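Local coordinates for protein mandelate racemase/muconate lactonizing enzyme (Polaromonas sp., PDB 2OG9) that probably interconverts the enantiomers of mandelate or a related hydroxy acid, as an enolase-superfamily member of the mandelate racemase type, at residues A[45-50]-A[67-72]. Sequence-based numbering, arbitrary orientation.
Sequences TEIAIL and YSKRAG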
loop_
_atom_site.group_PDB
_atom_site.type_symbol
_atom_site.label_atom_id
_atom_site.label_comp_id
_atom_site.label_asym_id
_atom_site.label_seq_id
_atom_site.Cartn_x
_atom_site.Cartn_y
_atom_site.Cartn_z
ATOM N N THR A 45 -32.413 18.561 -29.642
ATOM C CA THR A 45 -33.236 18.226 -30.798
ATOM C C THR A 45 -32.467 17.649 -31.981
ATOM O O THR A 45 -33.066 17.295 -32.998
ATOM C CB THR A 45 -33.999 19.465 -31.292
ATOM O OG1 THR A 45 -33.062 20.452 -31.748
ATOM C CG2 THR A 45 -34.833 20.057 -30.162
ATOM N N GLU A 46 -31.148 17.555 -31.851
ATOM C CA GLU A 46 -30.326 17.022 -32.931
ATOM C C GLU A 46 -28.970 16.528 -32.446
ATOM O O GLU A 46 -28.549 16.835 -31.330
ATOM C CB GLU A 46 -30.121 18.095 -34.005
ATOM C CG GLU A 46 -29.681 19.443 -33.456
ATOM C CD GLU A 46 -29.363 20.440 -34.552
ATOM O OE1 GLU A 46 -30.096 20.472 -35.565
ATOM O OE2 GLU A 46 -28.383 21.198 -34.397
ATOM N N ILE A 47 -28.298 15.752 -33.290
ATOM C CA ILE A 47 -26.976 15.226 -32.967
ATOM C C ILE A 47 -26.057 15.489 -34.155
ATOM O O ILE A 47 -26.391 15.153 -35.295
ATOM C CB ILE A 47 -27.019 13.705 -32.684
ATOM C CG1 ILE A 47 -27.881 13.429 -31.453
ATOM C CG2 ILE A 47 -25.604 13.176 -32.453
ATOM C CD1 ILE A 47 -28.010 11.956 -31.114
ATOM N N ALA A 48 -24.906 16.103 -33.890
ATOM C CA ALA A 48 -23.949 16.405 -34.946
ATOM C C ALA A 48 -23.077 15.184 -35.214
ATOM O O ALA A 48 -22.396 14.700 -34.316
ATOM C CB ALA A 48 -23.079 17.598 -34.538
ATOM N N ILE A 49 -23.096 14.688 -36.447
ATOM C CA ILE A 49 -22.301 13.517 -36.797
ATOM C C ILE A 49 -21.165 13.920 -37.731
ATOM O O ILE A 49 -21.389 14.623 -38.712
ATOM C CB ILE A 49 -23.155 12.452 -37.541
ATOM C CG1 ILE A 49 -24.432 12.134 -36.752
ATOM C CG2 ILE A 49 -22.322 11.202 -37.778
ATOM C CD1 ILE A 49 -24.202 11.435 -35.431
ATOM N N LEU A 50 -19.947 13.493 -37.420
ATOM C CA LEU A 50 -18.810 13.793 -38.286
ATOM C C LEU A 50 -18.461 12.540 -39.076
ATOM O O LEU A 50 -18.017 11.546 -38.510
ATOM C CB LEU A 50 -17.586 14.232 -37.473
ATOM C CG LEU A 50 -16.292 14.332 -38.292
ATOM C CD1 LEU A 50 -16.433 15.442 -39.319
ATOM C CD2 LEU A 50 -15.105 14.592 -37.376
ATOM N N TYR A 67 -19.188 11.831 -33.098
ATOM C CA TYR A 67 -20.391 12.622 -32.910
ATOM C C TYR A 67 -20.288 13.534 -31.700
ATOM O O TYR A 67 -19.371 13.414 -30.888
ATOM C CB TYR A 67 -21.590 11.685 -32.721
ATOM C CG TYR A 67 -21.645 11.060 -31.344
ATOM C CD1 TYR A 67 -22.351 11.669 -30.310
ATOM C CD2 TYR A 67 -20.944 9.892 -31.059
ATOM C CE1 TYR A 67 -22.358 11.134 -29.025
ATOM C CE2 TYR A 67 -20.941 9.346 -29.776
ATOM C CZ TYR A 67 -21.650 9.975 -28.764
ATOM O OH TYR A 67 -21.648 9.459 -27.487
ATOM N N SER A 68 -21.246 14.444 -31.594
ATOM C CA SER A 68 -21.323 15.363 -30.475
ATOM C C SER A 68 -22.789 15.555 -30.134
ATOM O O SER A 68 -23.607 15.839 -31.012
ATOM C CB SER A 68 -20.727 16.730 -30.823
ATOM O OG SER A 68 -19.373 16.627 -31.206
ATOM N N LYS A 69 -23.116 15.360 -28.864
ATOM C CA LYS A 69 -24.468 15.579 -28.373
ATOM C C LYS A 69 -24.296 16.928 -27.689
ATOM O O LYS A 69 -23.540 17.045 -26.726
ATOM C CB LYS A 69 -24.858 14.489 -27.377
ATOM C CG LYS A 69 -25.205 13.163 -28.045
ATOM C CD LYS A 69 -25.228 12.014 -27.045
ATOM C CE LYS A 69 -26.580 11.320 -27.018
ATOM N NZ LYS A 69 -26.586 10.090 -26.168
ATOM N N ARG A 70 -24.976 17.940 -28.211
ATOM C CA ARG A 70 -24.867 19.308 -27.712
ATOM C C ARG A 70 -23.600 19.903 -28.332
ATOM O O ARG A 70 -23.150 19.427 -29.368
ATOM C CB ARG A 70 -24.828 19.348 -26.176
ATOM C CG ARG A 70 -26.137 18.861 -25.552
ATOM C CD ARG A 70 -26.178 19.024 -24.040
ATOM N NE ARG A 70 -27.375 18.409 -23.467
ATOM C CZ ARG A 70 -28.620 18.822 -23.694
ATOM N NH1 ARG A 70 -28.847 19.865 -24.485
ATOM N NH2 ARG A 70 -29.644 18.185 -23.138
ATOM N N ALA A 71 -23.013 20.922 -27.716
ATOM C CA ALA A 71 -21.832 21.558 -28.301
ATOM C C ALA A 71 -20.684 20.607 -28.636
ATOM O O ALA A 71 -20.342 19.722 -27.857
ATOM C CB ALA A 71 -21.339 22.675 -27.384
ATOM N N GLY A 72 -20.093 20.792 -29.812
ATOM C CA GLY A 72 -18.982 19.947 -30.203
ATOM C C GLY A 72 -18.850 19.686 -31.690
ATOM O O GLY A 72 -17.734 19.549 -32.187
HETATM O O HOH W 1 -26.597 18.272 -30.309
#
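Tyr67, Ile47 and Ala48 bury the most surface where 45-50 and 67-72 run antiparallel. Ala48 and Ser68 form a hydrogen-bonded pair: Ser68 N gives to Ala48 O at 3.0 Å and Ala48 N to Ser68 O at 3.2 Å, both donors lying in the carbonyl plane. Their small side chains share one face, where Ser68 meets Gln76 of helix 73-83 and Ser108 of the second subunit, and Ala48 meets Tyr24. On the other face Tyr67 packs against Ile47 and Ile49, whose branched carbons fit a buried strand. Ile47, with CG2 anti to its backbone N, lays that methyl obliquely against the ring, CG2 to Tyr67 CD1 4.2 Å, while Ile49 CD1 meets Tyr67 CB at 3.8 Å. The phenol leads away from the strands, and its OH bonds to Asp288 and Arg291, giving a buried hydroxyl polar partners. Beyond Ile47 and Lys69 a water donates to Glu46 O at 2.6 Å and accepts from Arg70 N. The contact lies at the open end of the hairpin 46-56/61-69 in the N-terminal domain; strand 15-26 flanks 46-56 on its other edge, and Gly72 N-caps helix 73-83, where its backbone N bonds to Glu82 of the second subunit.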